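Local coordinates for uncharacterized protein (Bacteroides caccae, PDB 3NO2) that is of unknown function but folds as a six-bladed beta-propeller related in part of its sequence to Mal s 1 allergen-like proteins, at residues Leu173-Cys178 with Gln190-Glu194; Val215-Phe219 with Ser269-Pro273; Gly241-Leu246 with Gln258-Lys262. All blocks are in the same frame, centred on the assembly; numbering follows the deposited sequence.

Interaction 1 of 3, residues Leu173-Cys178 with Gln190-Glu194; sequences LDNGDC and QLNLE
Q190 is stretched out with CG trans to its backbone N (chi1 -180°), and D177 turns its carboxylate back beside its own N (chi1 -74°), bringing amide and carboxylate together at the end of the two middle strands, 178-181 and 187-191, of one propeller blade. The backbone frame is an antiparallel hydrogen-bonded pair, C178 with L191: L191 N lies 2.8 Å from C178 O, and C178 N lies 3.2 Å from L191 O. Just before this pair, a type I turn from L173 to G176 makes the tight link to strand 178-181. An Asx turn is added to it, since N175 OD1 accepts the backbone N of D177.

The carboxylate divides its work between its two oxygens. OD2 of D177 takes the NE2 of Q190 at 2.8 Å on its anti lone pair, with the oxygen lying in the plane of the amide. OD1 of D177 is met from above the carboxylate plane by L193 N at 3.1 Å, which ties the aspartate to the chain leaving strand 187-191. These two bonds, with a weak one from N175 ND2 to OD2 and a water, hold the buried carboxylate in its rotation. The L173 side chain crosses that of Q190 at about a right angle, its CD1 3.8 Å from Q190 CD. N192 OD1 accepts from S195 N. The water donates to D177 OD2 at 2.7 Å and accepts from N192 ND2, also at 2.7 Å.

Interaction 2 of 3, residues Val215-Phe219 with Ser269-Pro273; sequences VAQLF and STICP
The F219 ring has P273 over one face: CD stands 3.6 Å from the ring centroid and 24° off the normal, a CH-pi contact displaced toward the rim near CZ. C272 SG approaches the same ring obliquely, 5.5 Å from its centroid, and the CB of F219 rests on the CG2 of I271. The second flat group is the Q217 amide. Its chain is extended, with CG trans to the backbone N (chi1 -167°), and carries OE1 over to the neighbouring strand. There T270 OG1 donates to Q217 OE1 at 2.7 Å, nearly along the C=O axis, while I271 N reaches OE1 at 3.1 Å from well above the carbonyl plane. Q129 NE2 is a further donor to this oxygen, so three donors grip one buried acceptor. At the other end of the amide, a water lies 3.0 Å from Q217 NE2 and 2.7 Å from I271 O. The one backbone bond across runs from Q217 N to S269 O at 3.1 Å.

The strand axes are 14° from parallel and 6.6 Å apart, yet 215-219 and 270-273 belong to different sheets. S269 and T270 both face G10 in a classic beta bulge, and T270 OG1 also accepts V42 N. Two innermost strands of adjacent blades, one of them the C-terminal strand that completes the N-terminal sheet, meeting near the central axis are characteristic of a closed beta-propeller.

Interaction 3 of 3, residues Gly241-Leu246 with Gln258-Lys262; sequences GKHPQL and QLNDK
Q245 begins at CB, 4.1 Å from L259 O, then bends at chi2 (67°), which folds its amide back over the segment 258-262. CD lies beside the backbone of D261, and OE1 accepts D261 N at 2.9 Å in a nearly straight bond (167°). NE2 ends over the main chain of K262, 3.6 Å from its CA, and donates to a water that in turn donates to N260 OD1. One glutamine amide therefore holds the chain just beyond the end of strand 255-259.

N260 returns the grip from the other segment. Its ND2 gives a bond to K242 O at 2.9 Å; K242 O lies close to the N260 amide plane, whereas ND2 stands well above the K242 carbonyl plane. A second bond from ND2 goes to Q258 OE1. That same Q258 OE1 rests on the P244 ring, 3.4 Å from CB. Farther out, the K262 chain bends at its last torsion and sets NZ 2.9 Å from G241 O. K242 NZ lies 4.7 Å from K262 NZ, a pair of like charges at the solvent-exposed end of the contact, which probably repel each other modestly.

Toward the strands, L259 N bonds to L246 O at 2.9 Å, and the two leucine side chains run side by side. Q245 and L246 both face L259, a classic beta bulge at the start of strand 246-249. This strand lies between strands 226-231 and 255-259, the last being the outermost of its blade; N230 binds P244 O, while K25, from the adjoining blade, binds Q258 O.

Overall arrangement
Interaction 2 is the buried contact, its centre about 5 Å from that of the chain; interactions 1 and 3 lie about 18 Å out and are partly exposed. Those two are alike in kind, each joining the approach to one strand with the exit from an antiparallel neighbour in its own blade. Interaction 1 centres on a carboxylate gripped by an amide and a backbone N-H, interaction 3 on side-chain amides and a lysine bonded to backbone atoms. Interaction 2 instead bridges two blades, mixing a glutamine oxygen with aromatic packing. It touches interaction 3 through I271 CD1 and L246 CD2, 3.6 Å apart, whereas interaction 1 stands clear, nearest atoms about 7 Å from interaction 2 and about 15 Å from interaction 3.

Interaction 1 of 3, residues Leu173-Cys178 with Gln190-Glu194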
loop_
_atom_site.group_PDB
_atom_site.type_symbol
_atom_site.label_atom_id
_atom_site.label_comp_id
_atom_site.label_asym_id
_atom_site.label_seq_id
_atom_site.Cartn_x
_atom_site.Cartn_y
_atom_site.Cartn_z
ATOM N N LEU A 173 9.208 3.604 -10.383
ATOM C CA LEU A 173 10.236 4.632 -10.450
ATOM C C LEU A 173 10.167 5.329 -11.809
ATOM O O LEU A 173 9.600 4.788 -12.772
ATOM C CB LEU A 173 11.615 4.025 -10.253
ATOM C CG LEU A 173 11.846 3.251 -8.952
ATOM C CD1 LEU A 173 13.260 2.665 -8.939
ATOM C CD2 LEU A 173 11.587 4.248 -7.803
ATOM N N ASP A 174 10.787 6.504 -11.863
ATOM C CA ASP A 174 10.833 7.307 -13.090
ATOM C C ASP A 174 11.359 6.532 -14.270
ATOM O O ASP A 174 10.870 6.728 -15.380
ATOM C CB ASP A 174 11.705 8.556 -12.884
ATOM C CG ASP A 174 10.986 9.653 -12.128
ATOM O OD1 ASP A 174 9.734 9.693 -12.161
ATOM O OD2 ASP A 174 11.685 10.489 -11.508
ATOM N N ASN A 175 12.344 5.655 -14.053
ATOM C CA ASN A 175 12.913 4.861 -15.151
ATOM C C ASN A 175 12.066 3.688 -15.588
ATOM O O ASN A 175 12.480 2.933 -16.453
ATOM C CB ASN A 175 14.353 4.389 -14.833
ATOM C CG ASN A 175 14.398 3.249 -13.806
ATOM O OD1 ASN A 175 13.387 2.918 -13.174
ATOM N ND2 ASN A 175 15.572 2.634 -13.652
ATOM N N GLY A 176 10.898 3.499 -14.955
ATOM C CA GLY A 176 9.982 2.418 -15.306
ATOM C C GLY A 176 10.188 1.116 -14.526
ATOM O O GLY A 176 9.378 0.187 -14.656
ATOM N N ASP A 177 11.250 1.051 -13.727
ATOM C CA ASP A 177 11.449 -0.091 -12.825
ATOM C C ASP A 177 10.398 0.024 -11.701
ATOM O O ASP A 177 9.736 1.059 -11.546
ATOM C CB ASP A 177 12.844 -0.108 -12.196
ATOM C CG ASP A 177 13.955 -0.521 -13.155
ATOM O OD1 ASP A 177 13.665 -0.856 -14.320
ATOM O OD2 ASP A 177 15.111 -0.517 -12.690
ATOM N N CYS A 178 10.250 -1.048 -10.923
ATOM C CA CYS A 178 9.394 -0.959 -9.761
ATOM C C CYS A 178 10.138 -1.400 -8.521
ATOM O O CYS A 178 11.122 -2.132 -8.561
ATOM C CB CYS A 178 8.070 -1.686 -9.928
ATOM S SG CYS A 178 8.149 -3.450 -9.794
ATOM N N GLN A 190 14.264 -3.749 -6.051
ATOM C CA GLN A 190 13.992 -3.081 -7.295
ATOM C C GLN A 190 13.998 -4.131 -8.406
ATOM O O GLN A 190 14.988 -4.889 -8.504
ATOM C CB GLN A 190 15.046 -1.996 -7.526
ATOM C CG GLN A 190 14.844 -1.220 -8.815
ATOM C CD GLN A 190 15.846 -0.080 -8.978
ATOM O OE1 GLN A 190 16.354 0.444 -7.993
ATOM N NE2 GLN A 190 16.113 0.313 -10.229
ATOM N N LEU A 191 12.939 -4.151 -9.198
ATOM C CA LEU A 191 12.787 -5.064 -10.330
ATOM C C LEU A 191 12.917 -4.321 -11.648
ATOM O O LEU A 191 12.267 -3.302 -11.854
ATOM C CB LEU A 191 11.413 -5.726 -10.342
ATOM C CG LEU A 191 11.086 -6.612 -9.166
ATOM C CD1 LEU A 191 9.707 -7.297 -9.418
ATOM C CD2 LEU A 191 12.167 -7.631 -8.921
ATOM N N ASN A 192 13.739 -4.867 -12.543
ATOM C CA ASN A 192 13.964 -4.268 -13.868
ATOM C C ASN A 192 12.734 -4.494 -14.704
ATOM O O ASN A 192 12.184 -5.616 -14.722
ATOM C CB ASN A 192 15.195 -4.877 -14.562
ATOM C CG ASN A 192 15.478 -4.266 -15.957
ATOM O OD1 ASN A 192 15.085 -4.827 -16.976
ATOM N ND2 ASN A 192 16.167 -3.124 -15.987
ATOM N N LEU A 193 12.320 -3.420 -15.381
ATOM C CA LEU A 193 11.170 -3.433 -16.300
ATOM C C LEU A 193 11.308 -4.553 -17.357
ATOM O O LEU A 193 10.507 -5.501 -17.384
ATOM C CB LEU A 193 11.034 -2.048 -16.968
ATOM C CG LEU A 193 9.916 -1.804 -17.999
ATOM C CD1 LEU A 193 8.536 -2.201 -17.454
ATOM C CD2 LEU A 193 9.920 -0.347 -18.459
ATOM N N GLU A 194 12.356 -4.476 -18.178
ATOM C CA GLU A 194 12.516 -5.417 -19.308
ATOM C C GLU A 194 12.659 -6.887 -18.866
ATOM O O GLU A 194 11.919 -7.761 -19.335
ATOM C CB GLU A 194 13.713 -5.006 -20.187
HETATM O O HOH W 1 17.152 -1.333 -14.176
#

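Interaction 2 of 3, residues Val215-Phe219 with Ser269-Pro273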
loop_
_atom_site.group_PDB
_atom_site.type_symbol
_atom_site.label_atom_id
_atom_site.label_comp_id
_atom_site.label_asym_id
_atom_site.label_seq_id
_atom_site.Cartn_x
_atom_site.Cartn_y
_atom_site.Cartn_z
ATOM N N VAL A 215 8.101 -4.151 6.039
ATOM C CA VAL A 215 8.231 -3.112 5.003
ATOM C C VAL A 215 6.914 -3.122 4.222
ATOM O O VAL A 215 6.638 -4.043 3.433
ATOM C CB VAL A 215 9.449 -3.263 4.118
ATOM C CG1 VAL A 215 9.463 -2.196 3.013
ATOM C CG2 VAL A 215 10.712 -3.214 4.963
ATOM N N ALA A 216 6.070 -2.132 4.522
ATOM C CA ALA A 216 4.715 -1.956 3.954
ATOM C C ALA A 216 4.836 -0.959 2.777
ATOM O O ALA A 216 5.803 -0.994 2.002
ATOM C CB ALA A 216 3.699 -1.607 5.028
ATOM N N GLN A 217 3.904 -0.037 2.601
ATOM C CA GLN A 217 3.909 0.734 1.370
ATOM C C GLN A 217 5.168 1.583 1.234
ATOM O O GLN A 217 5.628 2.240 2.198
ATOM C CB GLN A 217 2.675 1.634 1.270
ATOM C CG GLN A 217 2.461 2.229 -0.119
ATOM C CD GLN A 217 1.142 2.952 -0.265
ATOM O OE1 GLN A 217 0.288 2.879 0.631
ATOM N NE2 GLN A 217 0.926 3.593 -1.419
ATOM N N LEU A 218 5.649 1.629 -0.002
ATOM C CA LEU A 218 6.739 2.490 -0.455
ATOM C C LEU A 218 6.154 3.546 -1.372
ATOM O O LEU A 218 5.371 3.200 -2.277
ATOM C CB LEU A 218 7.747 1.637 -1.223
ATOM C CG LEU A 218 8.300 0.400 -0.491
ATOM C CD1 LEU A 218 9.175 -0.411 -1.492
ATOM C CD2 LEU A 218 9.089 0.789 0.737
ATOM N N PHE A 219 6.527 4.816 -1.184
ATOM C CA PHE A 219 5.993 5.889 -1.967
ATOM C C PHE A 219 7.144 6.728 -2.506
ATOM O O PHE A 219 7.698 7.580 -1.816
ATOM C CB PHE A 219 4.988 6.755 -1.181
ATOM C CG PHE A 219 4.068 7.527 -2.073
ATOM C CD1 PHE A 219 4.493 8.668 -2.690
ATOM C CD2 PHE A 219 2.797 7.070 -2.277
ATOM C CE1 PHE A 219 3.598 9.358 -3.553
ATOM C CE2 PHE A 219 1.931 7.749 -3.147
ATOM C CZ PHE A 219 2.370 8.846 -3.771
ATOM N N SER A 269 0.650 1.294 7.582
ATOM C CA SER A 269 1.060 0.424 6.484
ATOM C C SER A 269 0.818 1.047 5.120
ATOM O O SER A 269 1.264 0.491 4.122
ATOM C CB SER A 269 0.424 -0.958 6.538
ATOM O OG SER A 269 -0.986 -0.862 6.460
ATOM N N THR A 270 0.157 2.213 5.061
ATOM C CA THR A 270 -0.214 2.844 3.800
ATOM C C THR A 270 -0.171 4.358 3.946
ATOM O O THR A 270 -0.505 4.909 5.002
ATOM C CB THR A 270 -1.587 2.315 3.307
ATOM O OG1 THR A 270 -2.004 2.970 2.098
ATOM C CG2 THR A 270 -2.697 2.461 4.344
ATOM N N ILE A 271 0.178 5.019 2.847
ATOM C CA ILE A 271 0.341 6.479 2.804
ATOM C C ILE A 271 0.012 7.009 1.436
ATOM O O ILE A 271 0.315 6.356 0.446
ATOM C CB ILE A 271 1.785 6.866 3.188
ATOM C CG1 ILE A 271 1.990 8.361 3.243
ATOM C CG2 ILE A 271 2.816 6.237 2.237
ATOM C CD1 ILE A 271 3.248 8.773 4.023
ATOM N N CYS A 272 -0.518 8.234 1.371
ATOM C CA CYS A 272 -0.657 8.967 0.117
ATOM C C CYS A 272 -0.536 10.463 0.419
ATOM O O CYS A 272 -1.247 10.933 1.293
ATOM C CB CYS A 272 -2.081 8.712 -0.506
ATOM S SG CYS A 272 -2.115 9.210 -2.246
ATOM N N PRO A 273 0.257 11.220 -0.346
ATOM C CA PRO A 273 0.122 12.693 -0.223
ATOM C C PRO A 273 -1.297 13.155 -0.527
ATOM O O PRO A 273 -1.984 12.565 -1.373
ATOM C CB PRO A 273 1.102 13.206 -1.317
ATOM C CG PRO A 273 2.141 12.091 -1.412
ATOM C CD PRO A 273 1.287 10.835 -1.321
HETATM O O HOH W 2 -1.399 5.519 -1.533
#

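Interaction 3 of 3, residues Gly241-Leu246 with Gln258-Lys262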
loop_
_atom_site.group_PDB
_atom_site.type_symbol
_atom_site.label_atom_id
_atom_site.label_comp_id
_atom_site.label_asym_id
_atom_site.label_seq_id
_atom_site.Cartn_x
_atom_site.Cartn_y
_atom_site.Cartn_z
ATOM N N GLY A 241 11.105 -0.071 22.035
ATOM C CA GLY A 241 11.986 0.977 21.513
ATOM C C GLY A 241 11.214 2.124 20.889
ATOM O O GLY A 241 9.981 2.187 20.966
ATOM N N LYS A 242 11.966 3.063 20.325
ATOM C CA LYS A 242 11.422 4.230 19.571
ATOM C C LYS A 242 11.869 4.095 18.115
ATOM O O LYS A 242 12.803 4.748 17.619
ATOM C CB LYS A 242 11.858 5.557 20.193
ATOM C CG LYS A 242 11.320 5.725 21.618
ATOM C CD LYS A 242 11.996 6.886 22.324
ATOM C CE LYS A 242 11.690 6.873 23.828
ATOM N NZ LYS A 242 10.247 7.079 24.050
ATOM N N HIS A 243 11.150 3.196 17.436
ATOM C CA HIS A 243 11.346 2.925 16.029
ATOM C C HIS A 243 10.269 3.642 15.233
ATOM O O HIS A 243 9.099 3.552 15.573
ATOM C CB HIS A 243 11.236 1.435 15.773
ATOM C CG HIS A 243 12.227 0.646 16.559
ATOM N ND1 HIS A 243 13.559 0.654 16.247
ATOM C CD2 HIS A 243 12.086 -0.105 17.676
ATOM C CE1 HIS A 243 14.209 -0.100 17.126
ATOM N NE2 HIS A 243 13.338 -0.573 17.993
ATOM N N PRO A 244 10.664 4.430 14.243
ATOM C CA PRO A 244 9.669 5.238 13.547
ATOM C C PRO A 244 8.615 4.426 12.806
ATOM O O PRO A 244 8.901 3.390 12.188
ATOM C CB PRO A 244 10.495 6.047 12.550
ATOM C CG PRO A 244 11.752 5.242 12.343
ATOM C CD PRO A 244 12.024 4.617 13.689
ATOM N N GLN A 245 7.386 4.917 12.883
ATOM C CA GLN A 245 6.301 4.365 12.118
ATOM C C GLN A 245 6.434 4.617 10.629
ATOM O O GLN A 245 5.958 3.822 9.786
ATOM C CB GLN A 245 4.956 4.901 12.579
ATOM C CG GLN A 245 4.484 4.503 13.964
ATOM C CD GLN A 245 5.316 5.062 15.093
ATOM O OE1 GLN A 245 5.668 6.252 15.053
ATOM N NE2 GLN A 245 5.659 4.233 16.090
ATOM N N LEU A 246 7.065 5.709 10.264
ATOM C CA LEU A 246 7.112 6.205 8.908
ATOM C C LEU A 246 8.427 6.976 8.773
ATOM O O LEU A 246 8.772 7.767 9.640
ATOM C CB LEU A 246 5.910 7.115 8.627
ATOM C CG LEU A 246 5.921 7.830 7.303
ATOM C CD1 LEU A 246 5.788 6.827 6.154
ATOM C CD2 LEU A 246 4.799 8.913 7.226
ATOM N N GLN A 258 10.895 11.753 9.900
ATOM C CA GLN A 258 10.197 10.589 10.379
ATOM C C GLN A 258 9.076 10.936 11.321
ATOM O O GLN A 258 9.095 11.999 11.951
ATOM C CB GLN A 258 11.172 9.630 11.098
ATOM C CG GLN A 258 11.788 10.205 12.397
ATOM C CD GLN A 258 12.875 9.315 12.897
ATOM O OE1 GLN A 258 12.635 8.369 13.682
ATOM N NE2 GLN A 258 14.127 9.601 12.466
ATOM N N LEU A 259 8.124 10.008 11.432
ATOM C CA LEU A 259 7.157 9.958 12.527
ATOM C C LEU A 259 7.590 8.864 13.477
ATOM O O LEU A 259 7.862 7.730 13.017
ATOM C CB LEU A 259 5.744 9.607 12.010
ATOM C CG LEU A 259 5.143 10.588 11.021
ATOM C CD1 LEU A 259 3.737 10.126 10.623
ATOM C CD2 LEU A 259 5.129 12.050 11.546
ATOM N N ASN A 260 7.716 9.181 14.754
ATOM C CA ASN A 260 8.273 8.264 15.732
ATOM C C ASN A 260 7.609 8.535 17.084
ATOM O O ASN A 260 8.174 9.206 17.968
ATOM C CB ASN A 260 9.804 8.431 15.811
ATOM C CG ASN A 260 10.482 7.322 16.588
ATOM O OD1 ASN A 260 9.831 6.495 17.238
ATOM N ND2 ASN A 260 11.803 7.262 16.488
ATOM N N ASP A 261 6.405 8.012 17.256
ATOM C CA ASP A 261 5.626 8.199 18.481
ATOM C C ASP A 261 4.481 7.189 18.409
ATOM O O ASP A 261 3.506 7.387 17.723
ATOM C CB ASP A 261 5.134 9.619 18.598
ATOM C CG ASP A 261 4.516 9.901 19.961
ATOM O OD1 ASP A 261 3.959 8.948 20.536
ATOM O OD2 ASP A 261 4.539 11.063 20.427
ATOM N N LYS A 262 4.693 6.075 19.120
ATOM C CA LYS A 262 3.772 4.959 19.055
ATOM C C LYS A 262 2.502 5.202 19.858
ATOM O O LYS A 262 1.597 4.382 19.784
ATOM C CB LYS A 262 4.473 3.654 19.537
ATOM C CG LYS A 262 4.769 3.612 21.040
ATOM C CD LYS A 262 5.696 2.417 21.410
ATOM C CE LYS A 262 6.492 2.707 22.684
ATOM N NZ LYS A 262 7.778 3.479 22.422
HETATM O O HOH W 3 7.882 4.677 18.129
#